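Local coordinates for protein beta-glucanase (Bacteroides thetaiotaomicron, PDB 6EUG) that probably hydrolyses beta-1,3-galactosidic bonds in arabinogalactan, this chain being the family 43 glycoside hydrolase part of a longer protein that also carries a family 16 part, at residues T120-M125 against V145-A150; F218-G223 against I267-G272; T236-E241 against G251-I256; G260-P265 against R290-D295; F334-M339 against Y350-V355. One frame throughout, in Å; residues are numbered along the deposited sequence.

Interaction 1. Residues T120-M125 against V145-A150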
# COMPACT_ATOMS: atom_id res chain seq x y z
N THR A 120 15.18 15.43 8.28
CA THR A 120 16.18 15.51 7.19
C THR A 120 15.84 16.48 6.05
O THR A 120 16.73 16.84 5.26
CB THR A 120 16.43 14.14 6.54
OG1 THR A 120 15.22 13.68 5.92
CG2 THR A 120 16.91 13.13 7.57
N GLY A 121 14.57 16.84 5.93
CA GLY A 121 14.05 17.64 4.82
C GLY A 121 14.01 16.87 3.49
O GLY A 121 13.93 17.50 2.43
N LYS A 122 14.07 15.54 3.53
CA LYS A 122 14.03 14.73 2.28
C LYS A 122 12.67 14.10 2.02
O LYS A 122 11.92 13.79 2.97
CB LYS A 122 15.06 13.59 2.37
CG LYS A 122 16.47 13.99 2.74
CD LYS A 122 17.09 14.89 1.68
CE LYS A 122 18.59 15.05 1.91
NZ LYS A 122 19.13 16.16 1.09
N PHE A 123 12.39 13.81 0.74
CA PHE A 123 11.23 13.00 0.34
C PHE A 123 11.65 11.54 0.14
O PHE A 123 12.60 11.26 -0.58
CB PHE A 123 10.61 13.54 -0.94
CG PHE A 123 10.08 14.94 -0.77
CD1 PHE A 123 10.93 16.04 -0.91
CD2 PHE A 123 8.74 15.15 -0.44
CE1 PHE A 123 10.44 17.34 -0.74
CE2 PHE A 123 8.26 16.45 -0.26
CZ PHE A 123 9.10 17.53 -0.43
N VAL A 124 10.92 10.63 0.80
CA VAL A 124 11.29 9.22 0.81
C VAL A 124 10.15 8.40 0.17
O VAL A 124 9.00 8.44 0.66
CB VAL A 124 11.54 8.75 2.26
CG1 VAL A 124 11.97 7.28 2.26
CG2 VAL A 124 12.58 9.65 2.94
N MET A 125 10.48 7.68 -0.90
CA MET A 125 9.57 6.75 -1.62
C MET A 125 9.86 5.29 -1.25
O MET A 125 11.01 4.84 -1.30
CB MET A 125 9.73 6.91 -3.13
CG MET A 125 8.68 6.18 -3.97
SD MET A 125 9.00 6.26 -5.75
CE MET A 125 8.47 7.94 -6.14
N VAL A 145 15.11 8.20 -2.64
CA VAL A 145 15.12 9.51 -1.94
C VAL A 145 15.25 10.67 -2.96
O VAL A 145 15.89 10.49 -4.00
CB VAL A 145 16.24 9.54 -0.87
CG1 VAL A 145 17.64 9.57 -1.47
CG2 VAL A 145 16.04 10.72 0.11
N SER A 146 14.60 11.80 -2.68
CA SER A 146 14.69 13.03 -3.47
C SER A 146 14.74 14.29 -2.57
O SER A 146 14.15 14.31 -1.50
CB SER A 146 13.46 13.15 -4.37
OG SER A 146 13.54 14.27 -5.23
N ASP A 147 15.42 15.34 -3.06
CA ASP A 147 15.36 16.67 -2.47
C ASP A 147 14.06 17.45 -2.83
O ASP A 147 13.67 18.40 -2.11
CB ASP A 147 16.58 17.50 -2.93
CG ASP A 147 17.91 17.02 -2.35
OD1 ASP A 147 17.97 16.06 -1.57
OD2 ASP A 147 18.93 17.64 -2.70
N SER A 148 13.39 17.04 -3.91
CA SER A 148 12.17 17.69 -4.41
C SER A 148 10.99 16.69 -4.38
O SER A 148 11.20 15.47 -4.50
CB SER A 148 12.39 18.18 -5.85
OG SER A 148 12.61 17.08 -6.75
N PRO A 149 9.75 17.19 -4.27
CA PRO A 149 8.62 16.24 -4.28
C PRO A 149 8.48 15.47 -5.63
O PRO A 149 8.24 14.28 -5.61
CB PRO A 149 7.38 17.14 -3.98
CG PRO A 149 7.84 18.53 -4.30
CD PRO A 149 9.30 18.56 -3.93
N ALA A 150 8.69 16.14 -6.77
CA ALA A 150 8.44 15.52 -8.08
C ALA A 150 9.56 14.63 -8.59
O ALA A 150 9.33 13.82 -9.52
CB ALA A 150 8.08 16.57 -9.13
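Phe123 and Ser146 form an antiparallel hydrogen-bonded pair: Phe123 N gives its proton to Ser146 O at 2.9 Å, and Ser146 N returns one to Phe123 O. Val124 and Val145 follow as a non-hydrogen-bonded pair, where Val145 CA sits 3.4 Å from Phe123 O in a CA-H...O contact. Past Ser146 the second strand gives way to loop, and this loop curls over the Phe123 ring. Pro149 lies on one face of that ring, its CB 4.1 Å from the ring centroid in a CH-pi contact and its CD 3.6 Å from Phe123 CE1. The carbonyl oxygens of Ser146 and Asp147 lie at the ring edge. Ser146 OG bonds Ser148 O at 2.7 Å, a bond inside the loop itself. The Lys122 chain bends at chi2 (-63°) and runs beside Asp147, and NZ reaches Asp147 OD1 at 2.9 Å from above the carboxylate plane, a salt bridge on the solvent side, where Asp147 is exposed. His53 meets the Phe123 ring edge-to-face. The pair is the open end of an antiparallel beta hairpin, strands 122-130 and 140-146, in one four-stranded blade of the five-bladed beta-propeller characteristic of family 43 glycoside hydrolases.

Interaction 2. Residues F218-G223 against I267-G272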
# COMPACT_ATOMS: atom_id res chain seq x y z
N PHE A 218 2.76 5.21 6.70
CA PHE A 218 2.02 6.17 7.54
C PHE A 218 2.96 6.90 8.48
O PHE A 218 3.75 6.26 9.16
CB PHE A 218 0.90 5.49 8.37
CG PHE A 218 0.02 6.48 9.11
CD1 PHE A 218 -0.92 7.24 8.41
CD2 PHE A 218 0.15 6.69 10.46
CE1 PHE A 218 -1.71 8.17 9.06
CE2 PHE A 218 -0.64 7.62 11.12
CZ PHE A 218 -1.57 8.36 10.43
N VAL A 219 2.88 8.24 8.47
CA VAL A 219 3.61 9.09 9.43
C VAL A 219 2.69 9.45 10.62
O VAL A 219 1.64 10.13 10.47
CB VAL A 219 4.16 10.39 8.80
CG1 VAL A 219 4.94 11.20 9.86
CG2 VAL A 219 5.05 10.12 7.60
N ASP A 220 3.08 9.00 11.79
CA ASP A 220 2.29 9.22 13.02
C ASP A 220 2.56 10.61 13.63
O ASP A 220 3.44 11.37 13.16
CB ASP A 220 2.59 8.08 14.00
CG ASP A 220 1.43 7.74 14.93
OD1 ASP A 220 0.37 8.41 14.92
OD2 ASP A 220 1.65 6.84 15.75
N ASP A 221 1.77 10.96 14.64
CA ASP A 221 1.81 12.30 15.22
C ASP A 221 3.09 12.61 16.03
O ASP A 221 3.43 13.79 16.21
CB ASP A 221 0.49 12.64 15.95
CG ASP A 221 0.07 11.60 16.96
OD1 ASP A 221 0.88 10.68 17.28
OD2 ASP A 221 -1.09 11.70 17.43
N ASP A 222 3.83 11.57 16.42
CA ASP A 222 5.14 11.69 17.05
C ASP A 222 6.33 11.75 16.07
O ASP A 222 7.48 11.67 16.50
CB ASP A 222 5.34 10.54 18.04
CG ASP A 222 5.26 9.15 17.40
OD1 ASP A 222 5.03 9.03 16.16
OD2 ASP A 222 5.47 8.17 18.16
N GLY A 223 6.04 11.78 14.76
CA GLY A 223 7.07 11.80 13.71
C GLY A 223 7.60 10.42 13.35
O GLY A 223 8.39 10.30 12.41
N ILE A 267 -4.69 3.48 5.18
CA ILE A 267 -4.71 3.81 6.63
C ILE A 267 -4.84 5.30 6.92
O ILE A 267 -4.29 6.11 6.18
CB ILE A 267 -3.48 3.23 7.36
CG1 ILE A 267 -3.60 3.38 8.90
CG2 ILE A 267 -2.18 3.82 6.84
CD1 ILE A 267 -2.60 2.51 9.66
N PHE A 268 -5.56 5.63 7.99
CA PHE A 268 -5.61 6.98 8.56
C PHE A 268 -5.82 6.94 10.07
O PHE A 268 -6.12 5.88 10.65
CB PHE A 268 -6.69 7.87 7.88
CG PHE A 268 -8.13 7.53 8.20
CD1 PHE A 268 -8.75 6.46 7.56
CD2 PHE A 268 -8.89 8.33 9.05
CE1 PHE A 268 -10.09 6.15 7.80
CE2 PHE A 268 -10.24 8.02 9.31
CZ PHE A 268 -10.83 6.92 8.68
N LYS A 269 -5.64 8.11 10.71
CA LYS A 269 -5.84 8.27 12.14
C LYS A 269 -6.76 9.46 12.36
O LYS A 269 -6.55 10.51 11.73
CB LYS A 269 -4.50 8.46 12.88
CG LYS A 269 -4.62 8.64 14.39
CD LYS A 269 -3.26 8.86 15.04
CE LYS A 269 -3.37 8.75 16.57
NZ LYS A 269 -2.09 8.92 17.30
N LYS A 270 -7.77 9.27 13.23
CA LYS A 270 -8.74 10.32 13.57
C LYS A 270 -9.05 10.33 15.06
O LYS A 270 -9.55 9.32 15.59
CB LYS A 270 -10.04 10.14 12.74
CG LYS A 270 -11.14 11.20 13.02
CD LYS A 270 -12.32 11.00 12.07
CE LYS A 270 -13.43 12.02 12.25
NZ LYS A 270 -14.33 11.61 13.38
N GLU A 271 -8.82 11.47 15.72
CA GLU A 271 -9.15 11.62 17.15
C GLU A 271 -8.62 10.47 18.02
O GLU A 271 -9.35 9.90 18.83
CB GLU A 271 -10.67 11.82 17.30
CG GLU A 271 -11.13 13.08 16.60
CD GLU A 271 -12.62 13.32 16.67
OE1 GLU A 271 -13.42 12.38 16.66
OE2 GLU A 271 -12.98 14.50 16.73
N GLY A 272 -7.36 10.10 17.79
CA GLY A 272 -6.71 9.02 18.54
C GLY A 272 -6.78 7.59 18.04
O GLY A 272 -6.01 6.74 18.52
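Phe218 wedges between Ile267 CG2 and Lys269 CB, meeting both obliquely. Its CB is 3.8 Å from Ile267 CG2, and at the far end CZ comes equally near Lys269 CB, with Phe268 CA beside CE1. The phenyl group gets there because CG stands trans to the backbone N (chi1 -173°), which swings the ring along its own strand in the direction of Lys269. Phe218 crosses both partners at about a right angle. The two strands run nearly parallel, 8° apart, but their CA atoms are 7 Å or more from each other, so side chains make the contact. This is the packing of neighbouring blades in a beta-propeller: 215-219 and 265-270 are each an edge strand of a four-stranded sheet, and Met297 touches both Phe218 and Ile267. Beyond the apolar part, the fully extended Lys269 chain carries NZ to a pair of carboxylates. NZ is 3.0 Å from Asp221 OD2, approaching from above the carboxylate plane, and makes a weaker, longer bond of 3.5 Å to Asp220 OD1. Tyr274 OH bonds both Lys269 NZ and Asp220 OD2, and so links the two residues through one hydroxyl. Asp220 also opens a type I turn to Gly223, in which Gly223 N donates to Asp220 O at 3.1 Å.

Interaction 3. Residues T236-E241 against G251-I256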
# COMPACT_ATOMS: atom_id res chain seq x y z
N THR A 236 -0.66 -12.78 5.84
CA THR A 236 -0.64 -12.10 7.15
C THR A 236 -0.16 -10.67 6.94
O THR A 236 0.83 -10.47 6.18
CB THR A 236 0.35 -12.84 8.10
OG1 THR A 236 -0.03 -14.24 8.20
CG2 THR A 236 0.38 -12.21 9.49
N LEU A 237 -0.79 -9.68 7.61
CA LEU A 237 -0.28 -8.29 7.55
C LEU A 237 0.82 -8.09 8.60
O LEU A 237 0.73 -8.64 9.70
CB LEU A 237 -1.36 -7.27 7.85
CG LEU A 237 -2.39 -6.98 6.77
CD1 LEU A 237 -3.50 -6.16 7.39
CD2 LEU A 237 -1.75 -6.24 5.59
N GLN A 238 1.85 -7.31 8.24
CA GLN A 238 2.86 -6.87 9.22
C GLN A 238 2.99 -5.34 9.23
O GLN A 238 2.75 -4.69 8.20
CB GLN A 238 4.22 -7.58 9.00
CG GLN A 238 4.17 -9.08 9.28
CD GLN A 238 5.49 -9.81 9.00
OE1 GLN A 238 6.51 -9.17 8.71
NE2 GLN A 238 5.47 -11.17 9.08
N ILE A 239 3.30 -4.78 10.42
CA ILE A 239 3.48 -3.33 10.63
C ILE A 239 4.85 -3.17 11.26
O ILE A 239 5.06 -3.68 12.37
CB ILE A 239 2.41 -2.72 11.56
CG1 ILE A 239 1.01 -3.04 11.02
CG2 ILE A 239 2.63 -1.22 11.73
CD1 ILE A 239 -0.15 -2.45 11.82
N ALA A 240 5.75 -2.46 10.56
CA ALA A 240 7.18 -2.31 10.94
C ALA A 240 7.57 -0.84 11.11
O ALA A 240 7.40 -0.02 10.19
CB ALA A 240 8.07 -2.97 9.91
N GLU A 241 8.13 -0.50 12.27
CA GLU A 241 8.69 0.82 12.51
C GLU A 241 9.90 1.14 11.60
O GLU A 241 10.83 0.33 11.47
CB GLU A 241 9.10 0.89 13.98
CG GLU A 241 9.61 2.24 14.47
CD GLU A 241 10.22 2.18 15.86
OE1 GLU A 241 11.10 1.30 16.11
OE2 GLU A 241 9.84 3.03 16.70
N GLY A 251 13.75 -3.01 13.34
CA GLY A 251 13.62 -4.34 13.93
C GLY A 251 12.36 -4.54 14.75
O GLY A 251 12.03 -5.69 15.10
N LYS A 252 11.66 -3.45 15.06
CA LYS A 252 10.44 -3.51 15.87
C LYS A 252 9.26 -3.63 14.90
O LYS A 252 9.07 -2.75 14.03
CB LYS A 252 10.32 -2.26 16.75
CG LYS A 252 9.15 -2.26 17.70
CD LYS A 252 8.87 -0.91 18.34
CE LYS A 252 10.00 -0.41 19.20
NZ LYS A 252 9.49 0.64 20.13
N TYR A 253 8.49 -4.71 15.03
CA TYR A 253 7.32 -4.95 14.18
C TYR A 253 6.32 -5.89 14.83
O TYR A 253 6.71 -6.67 15.71
CB TYR A 253 7.69 -5.51 12.80
CG TYR A 253 8.17 -6.97 12.67
CD1 TYR A 253 9.44 -7.35 13.09
CD2 TYR A 253 7.36 -7.95 12.04
CE1 TYR A 253 9.89 -8.65 12.93
CE2 TYR A 253 7.80 -9.26 11.87
CZ TYR A 253 9.07 -9.63 12.31
OH TYR A 253 9.50 -10.94 12.13
N ILE A 254 5.07 -5.84 14.34
CA ILE A 254 4.01 -6.78 14.75
C ILE A 254 3.42 -7.52 13.51
O ILE A 254 3.58 -7.07 12.36
CB ILE A 254 2.88 -6.12 15.58
CG1 ILE A 254 2.07 -5.08 14.77
CG2 ILE A 254 3.47 -5.55 16.86
CD1 ILE A 254 0.77 -4.60 15.40
N ARG A 255 2.71 -8.61 13.77
CA ARG A 255 1.97 -9.34 12.75
C ARG A 255 0.50 -9.44 13.20
O ARG A 255 0.22 -9.68 14.39
CB ARG A 255 2.62 -10.72 12.48
CG ARG A 255 2.53 -11.76 13.59
CD ARG A 255 3.34 -13.01 13.28
NE ARG A 255 2.75 -13.90 12.27
CZ ARG A 255 1.97 -14.95 12.51
NH1 ARG A 255 1.63 -15.29 13.75
NH2 ARG A 255 1.55 -15.70 11.48
N ILE A 256 -0.42 -9.23 12.27
CA ILE A 256 -1.85 -9.19 12.59
C ILE A 256 -2.66 -9.94 11.54
O ILE A 256 -2.27 -10.07 10.36
CB ILE A 256 -2.40 -7.75 12.76
CG1 ILE A 256 -2.11 -6.88 11.50
CG2 ILE A 256 -1.80 -7.09 14.02
CD1 ILE A 256 -2.80 -5.52 11.53
O HOH W 1 10.91 -2.41 11.96
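Gln238 can be followed outward from the backbone across its neighbours on strand 252-256. Its CB lies 3.5 Å from Ile254 O; CG comes next, 3.9 Å from Arg255 CB; then CD and OE1 draw alongside the Tyr253 ring, with OE1 3.4 Å from Tyr253 CE2. The chain is extended beyond CG, and the amide is turned 40° from the ring plane. The tip is held from outside the pair: Tyr229 OH bonds OE1, while Glu232 and Gln210 take protons from NE2. The backbones zip up as an antiparallel pair of strands, directions 162° apart, with two-way bonds between Leu237 and Ile256 and between Ile239 and Ile254. Ile239 N meets Ile254 O at 3.0 Å. Strand 252-256 is an outermost strand of its four-stranded sheet, one blade of the beta-propeller, and Val202 of helix 200-205 packs on Tyr253 and Arg255. The other face of the pair is aliphatic: Leu237 CB touches Ile256 CG1 at 3.7 Å, and Ile239 CD1 lies 4.1 Å from Ile256 CD1. Back on the Gln238 face, the Arg255 guanidinium is salt-bridged to Glu232, which also accepts from Thr236 OG1. At the Gly251 end a water accepts from Gly251 N and lies 2.8 Å from both Glu241 O and Lys252 O.

Interaction 4. Residues G260-P265 against R290-D295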
# COMPACT_ATOMS: atom_id res chain seq x y z
N GLY A 260 -5.55 -14.32 7.25
CA GLY A 260 -6.68 -13.51 6.78
C GLY A 260 -6.65 -13.02 5.33
O GLY A 260 -7.70 -12.54 4.81
N HIS A 261 -5.49 -13.09 4.68
CA HIS A 261 -5.34 -12.71 3.26
C HIS A 261 -5.78 -11.24 2.99
O HIS A 261 -6.41 -10.94 1.97
CB HIS A 261 -6.16 -13.69 2.37
CG HIS A 261 -5.36 -14.58 1.50
ND1 HIS A 261 -5.88 -15.75 0.97
CD2 HIS A 261 -4.10 -14.47 1.01
CE1 HIS A 261 -4.96 -16.33 0.22
NE2 HIS A 261 -3.88 -15.56 0.21
N ASN A 262 -5.45 -10.34 3.91
CA ASN A 262 -5.68 -8.91 3.71
C ASN A 262 -4.58 -8.31 2.80
O ASN A 262 -3.40 -8.60 2.98
CB ASN A 262 -5.68 -8.17 5.06
CG ASN A 262 -6.91 -8.49 5.89
OD1 ASN A 262 -8.04 -7.95 5.64
ND2 ASN A 262 -6.73 -9.37 6.88
N GLU A 263 -5.03 -7.44 1.90
CA GLU A 263 -4.20 -6.87 0.82
C GLU A 263 -4.49 -5.38 0.62
O GLU A 263 -5.34 -4.83 1.30
CB GLU A 263 -4.46 -7.65 -0.49
CG GLU A 263 -4.51 -9.18 -0.35
CD GLU A 263 -3.28 -9.85 0.26
OE1 GLU A 263 -2.13 -9.37 0.13
OE2 GLU A 263 -3.46 -10.91 0.90
N ALA A 264 -3.73 -4.72 -0.26
CA ALA A 264 -4.06 -3.33 -0.64
C ALA A 264 -4.38 -2.39 0.55
O ALA A 264 -5.39 -1.68 0.52
CB ALA A 264 -5.19 -3.33 -1.63
N PRO A 265 -3.50 -2.37 1.56
CA PRO A 265 -3.82 -1.56 2.77
C PRO A 265 -3.85 -0.04 2.55
O PRO A 265 -2.97 0.51 1.82
CB PRO A 265 -2.69 -1.94 3.74
CG PRO A 265 -1.57 -2.27 2.84
CD PRO A 265 -2.21 -3.07 1.74
N ARG A 290 -12.60 -4.88 3.88
CA ARG A 290 -12.57 -5.06 5.33
C ARG A 290 -12.19 -3.72 5.98
O ARG A 290 -11.40 -2.91 5.38
CB ARG A 290 -11.54 -6.14 5.74
CG ARG A 290 -11.72 -7.52 5.07
CD ARG A 290 -10.94 -7.73 3.79
NE ARG A 290 -11.18 -9.08 3.29
CZ ARG A 290 -10.44 -10.17 3.53
NH1 ARG A 290 -9.34 -10.12 4.26
NH2 ARG A 290 -10.84 -11.32 3.01
N LEU A 291 -12.72 -3.49 7.18
CA LEU A 291 -12.31 -2.38 8.06
C LEU A 291 -11.59 -2.92 9.30
O LEU A 291 -12.13 -3.79 9.98
CB LEU A 291 -13.51 -1.54 8.49
CG LEU A 291 -13.25 -0.32 9.38
CD1 LEU A 291 -12.35 0.67 8.63
CD2 LEU A 291 -14.55 0.34 9.81
N LEU A 292 -10.39 -2.40 9.57
CA LEU A 292 -9.59 -2.81 10.72
C LEU A 292 -9.32 -1.60 11.62
O LEU A 292 -9.17 -0.48 11.11
CB LEU A 292 -8.30 -3.46 10.30
CG LEU A 292 -8.34 -4.41 9.06
CD1 LEU A 292 -6.93 -4.84 8.65
CD2 LEU A 292 -9.19 -5.65 9.33
N THR A 293 -9.26 -1.80 12.93
CA THR A 293 -9.02 -0.68 13.88
C THR A 293 -8.14 -1.05 15.07
O THR A 293 -8.13 -2.24 15.53
CB THR A 293 -10.37 -0.06 14.33
OG1 THR A 293 -10.19 1.16 15.07
CG2 THR A 293 -11.16 -1.05 15.20
N ALA A 294 -7.42 -0.04 15.57
CA ALA A 294 -6.63 -0.13 16.80
C ALA A 294 -6.55 1.22 17.52
O ALA A 294 -6.72 2.29 16.90
CB ALA A 294 -5.21 -0.63 16.53
N ASP A 295 -6.28 1.16 18.82
CA ASP A 295 -6.00 2.38 19.63
C ASP A 295 -4.52 2.70 19.85
O ASP A 295 -4.20 3.66 20.58
CB ASP A 295 -6.76 2.34 20.98
CG ASP A 295 -8.30 2.36 20.80
OD1 ASP A 295 -8.82 2.77 19.75
OD2 ASP A 295 -9.03 1.95 21.73
O HOH W 2 -9.78 -14.05 3.06
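Arg290 NH1 is gripped by two oxygens of the 260-265 loop: it donates to Gly260 O at 3.0 Å, almost straight at 177°, and to Asn262 OD1 at 2.9 Å. Both acceptors lie in the guanidinium plane, so one nitrogen spends its two protons at the edge of the group. The Asn262 amide stands 75° from that plane, and its OD1 is met from above the carbonyl plane, not on a lone pair. A bend at chi2 (93°) takes the arginine chain past the end of the amide, CD 3.4 Å from Asn262 OD1. Thr278 OG1 is a further partner of OD1, and Leu237 packs against both Asn262 and Leu292. Away from this tight knot the contact thins. Leu292 CD1 only comes within 4.5 Å of Asn262 OD1, and a water accepts from Arg290 NH2 at 2.9 Å and donates to Gly260 O. The join ties the loop between two propeller blades to strand 290-294 of the later blade. The same loop reaches the ligand pocket, where Ala264 N bonds Asp214, which lines the glucoimidazole site. The arginine meets neutral oxygens here, so its charge is probably stabilised by carbonyl dipoles and water, while the directed bonds fix the turn of the guanidinium.

Interaction 5. Residues F334-M339 against Y350-V355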
# COMPACT_ATOMS: atom_id res chain seq x y z
N PHE A 334 -10.60 11.28 2.47
CA PHE A 334 -11.12 10.73 1.19
C PHE A 334 -10.49 9.40 0.83
O PHE A 334 -9.29 9.23 0.98
CB PHE A 334 -10.94 11.77 0.04
CG PHE A 334 -11.59 13.08 0.37
CD1 PHE A 334 -10.97 13.97 1.25
CD2 PHE A 334 -12.89 13.35 -0.05
CE1 PHE A 334 -11.62 15.13 1.68
CE2 PHE A 334 -13.54 14.53 0.34
CZ PHE A 334 -12.91 15.42 1.22
N PHE A 335 -11.35 8.47 0.40
CA PHE A 335 -11.00 7.10 0.02
C PHE A 335 -10.62 7.08 -1.46
O PHE A 335 -11.41 7.57 -2.30
CB PHE A 335 -12.19 6.17 0.30
CG PHE A 335 -12.00 4.74 -0.16
CD1 PHE A 335 -11.11 3.89 0.51
CD2 PHE A 335 -12.78 4.22 -1.20
CE1 PHE A 335 -10.97 2.56 0.13
CE2 PHE A 335 -12.66 2.88 -1.57
CZ PHE A 335 -11.74 2.06 -0.91
N MET A 336 -9.43 6.57 -1.77
CA MET A 336 -8.93 6.39 -3.14
C MET A 336 -8.81 4.90 -3.43
O MET A 336 -8.22 4.13 -2.64
CB MET A 336 -7.56 7.07 -3.34
CG MET A 336 -7.57 8.59 -3.18
SD MET A 336 -5.93 9.32 -3.19
CE MET A 336 -5.22 8.62 -4.68
N ALA A 337 -9.32 4.50 -4.60
CA ALA A 337 -9.25 3.13 -5.07
C ALA A 337 -8.96 3.08 -6.56
O ALA A 337 -9.18 4.07 -7.27
CB ALA A 337 -10.55 2.39 -4.77
N ASP A 338 -8.49 1.91 -7.01
CA ASP A 338 -8.31 1.58 -8.45
C ASP A 338 -9.48 0.74 -8.95
O ASP A 338 -10.00 -0.11 -8.19
CB ASP A 338 -7.00 0.82 -8.65
CG ASP A 338 -5.80 1.66 -8.31
OD1 ASP A 338 -5.52 2.65 -9.06
OD2 ASP A 338 -5.15 1.34 -7.29
N MET A 339 -9.92 0.98 -10.20
CA MET A 339 -10.88 0.09 -10.87
C MET A 339 -10.13 -0.64 -12.01
O MET A 339 -9.96 -0.08 -13.10
CB MET A 339 -12.05 0.95 -11.38
CG MET A 339 -13.29 0.21 -11.84
SD MET A 339 -14.58 1.33 -12.45
CE MET A 339 -14.56 2.49 -11.19
N TYR A 350 -10.22 5.33 -11.76
CA TYR A 350 -10.01 5.76 -10.36
C TYR A 350 -11.35 5.98 -9.66
O TYR A 350 -12.28 6.57 -10.26
CB TYR A 350 -9.12 7.02 -10.35
CG TYR A 350 -7.86 6.87 -11.18
CD1 TYR A 350 -6.83 6.02 -10.78
CD2 TYR A 350 -7.69 7.59 -12.36
CE1 TYR A 350 -5.68 5.87 -11.55
CE2 TYR A 350 -6.57 7.43 -13.14
CZ TYR A 350 -5.56 6.60 -12.72
OH TYR A 350 -4.47 6.46 -13.50
N ILE A 351 -11.48 5.49 -8.42
CA ILE A 351 -12.66 5.76 -7.57
C ILE A 351 -12.20 6.59 -6.37
O ILE A 351 -11.39 6.13 -5.59
CB ILE A 351 -13.34 4.48 -7.05
CG1 ILE A 351 -13.90 3.66 -8.21
CG2 ILE A 351 -14.40 4.79 -5.99
CD1 ILE A 351 -14.09 2.20 -7.85
N TRP A 352 -12.70 7.83 -6.28
CA TRP A 352 -12.42 8.72 -5.16
C TRP A 352 -13.77 9.13 -4.55
O TRP A 352 -14.66 9.64 -5.27
CB TRP A 352 -11.64 9.97 -5.60
CG TRP A 352 -10.21 9.80 -6.03
CD1 TRP A 352 -9.54 8.64 -6.36
CD2 TRP A 352 -9.30 10.87 -6.32
NE1 TRP A 352 -8.25 8.94 -6.76
CE2 TRP A 352 -8.08 10.29 -6.75
CE3 TRP A 352 -9.38 12.26 -6.22
CZ2 TRP A 352 -6.95 11.05 -7.10
CZ3 TRP A 352 -8.24 13.02 -6.57
CH2 TRP A 352 -7.05 12.41 -7.01
N LEU A 353 -13.92 8.89 -3.23
CA LEU A 353 -15.20 9.13 -2.52
C LEU A 353 -14.90 9.68 -1.10
O LEU A 353 -13.91 9.25 -0.46
CB LEU A 353 -16.03 7.84 -2.39
CG LEU A 353 -16.48 7.18 -3.73
CD1 LEU A 353 -16.95 5.76 -3.50
CD2 LEU A 353 -17.55 8.02 -4.40
N PRO A 354 -15.70 10.63 -0.61
CA PRO A 354 -15.54 11.07 0.80
C PRO A 354 -15.76 9.92 1.81
O PRO A 354 -16.62 9.05 1.59
CB PRO A 354 -16.67 12.13 0.97
CG PRO A 354 -17.04 12.50 -0.40
CD PRO A 354 -16.87 11.28 -1.24
N VAL A 355 -14.97 9.93 2.87
CA VAL A 355 -15.26 9.11 4.04
C VAL A 355 -16.25 9.86 4.96
O VAL A 355 -16.00 11.00 5.38
CB VAL A 355 -13.97 8.77 4.83
CG1 VAL A 355 -14.27 7.81 5.98
CG2 VAL A 355 -12.93 8.14 3.90
O HOH W 3 -6.96 6.29 -7.05
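Backbone bonds come first: Phe335 and Leu353, and likewise Ala337 and Ile351, are antiparallel hydrogen-bonded pairs, with Phe335 N to Leu353 O at 2.8 Å. The strands run 166° apart in direction. Between these pairs Trp352 CA approaches Phe335 O at 3.2 Å in a CA-H...O contact. Aromatic contacts fill the face that carries Met336 and Trp352. Met336 CG lies over the indole, 3.8 Å from the centroid of its five-membered ring, and SD is above the same face at 4.5 Å, a Met-aromatic contact. A bend at chi3 (52°) folds the methyl back so that CE meets Trp352 NE1 at 3.7 Å. On that same side of the sheet Ile50 of strand 48-53 packs on both residues. Water links the indole to the backbone, accepting from Trp352 NE1 and donating to Ala337 O. Farther along, Phe334 CE2 touches Pro354 CB at 4.0 Å, and Asp338 OD1, bonded to Gly47 N, sits at the edge of the Tyr350 ring. Apolar packing on the reverse face pairs Ala337 CB with Ile351 CB at 4.2 Å. This is an antiparallel beta hairpin, 332-339 with 349-357, inside the last blade of the five-bladed family 43 propeller and near the glucoimidazole site, since Asp338 is backbone-bonded to Gln320, which lines that pocket.

In the fold
Following the chain from the N terminus, interaction 1 closes first, within the hairpin of the 108-159 sheet, and is complete before any other begins. Interaction 2 then opens at 218-223 and closes only at 267-272, joining the 215-256 sheet to the next one. Nested inside that loop is interaction 3, which pairs the last two strands of the 215-256 sheet. Interaction 4 starts at 260-265, before interaction 2 has closed, and ends at 290-295, so the two cross; Leu237 of interaction 3 packs on its Asn262 and Leu292. Interaction 5 comes last, a local hairpin whose centre lies about 26 Å from that of interaction 3, across the centre of the chain.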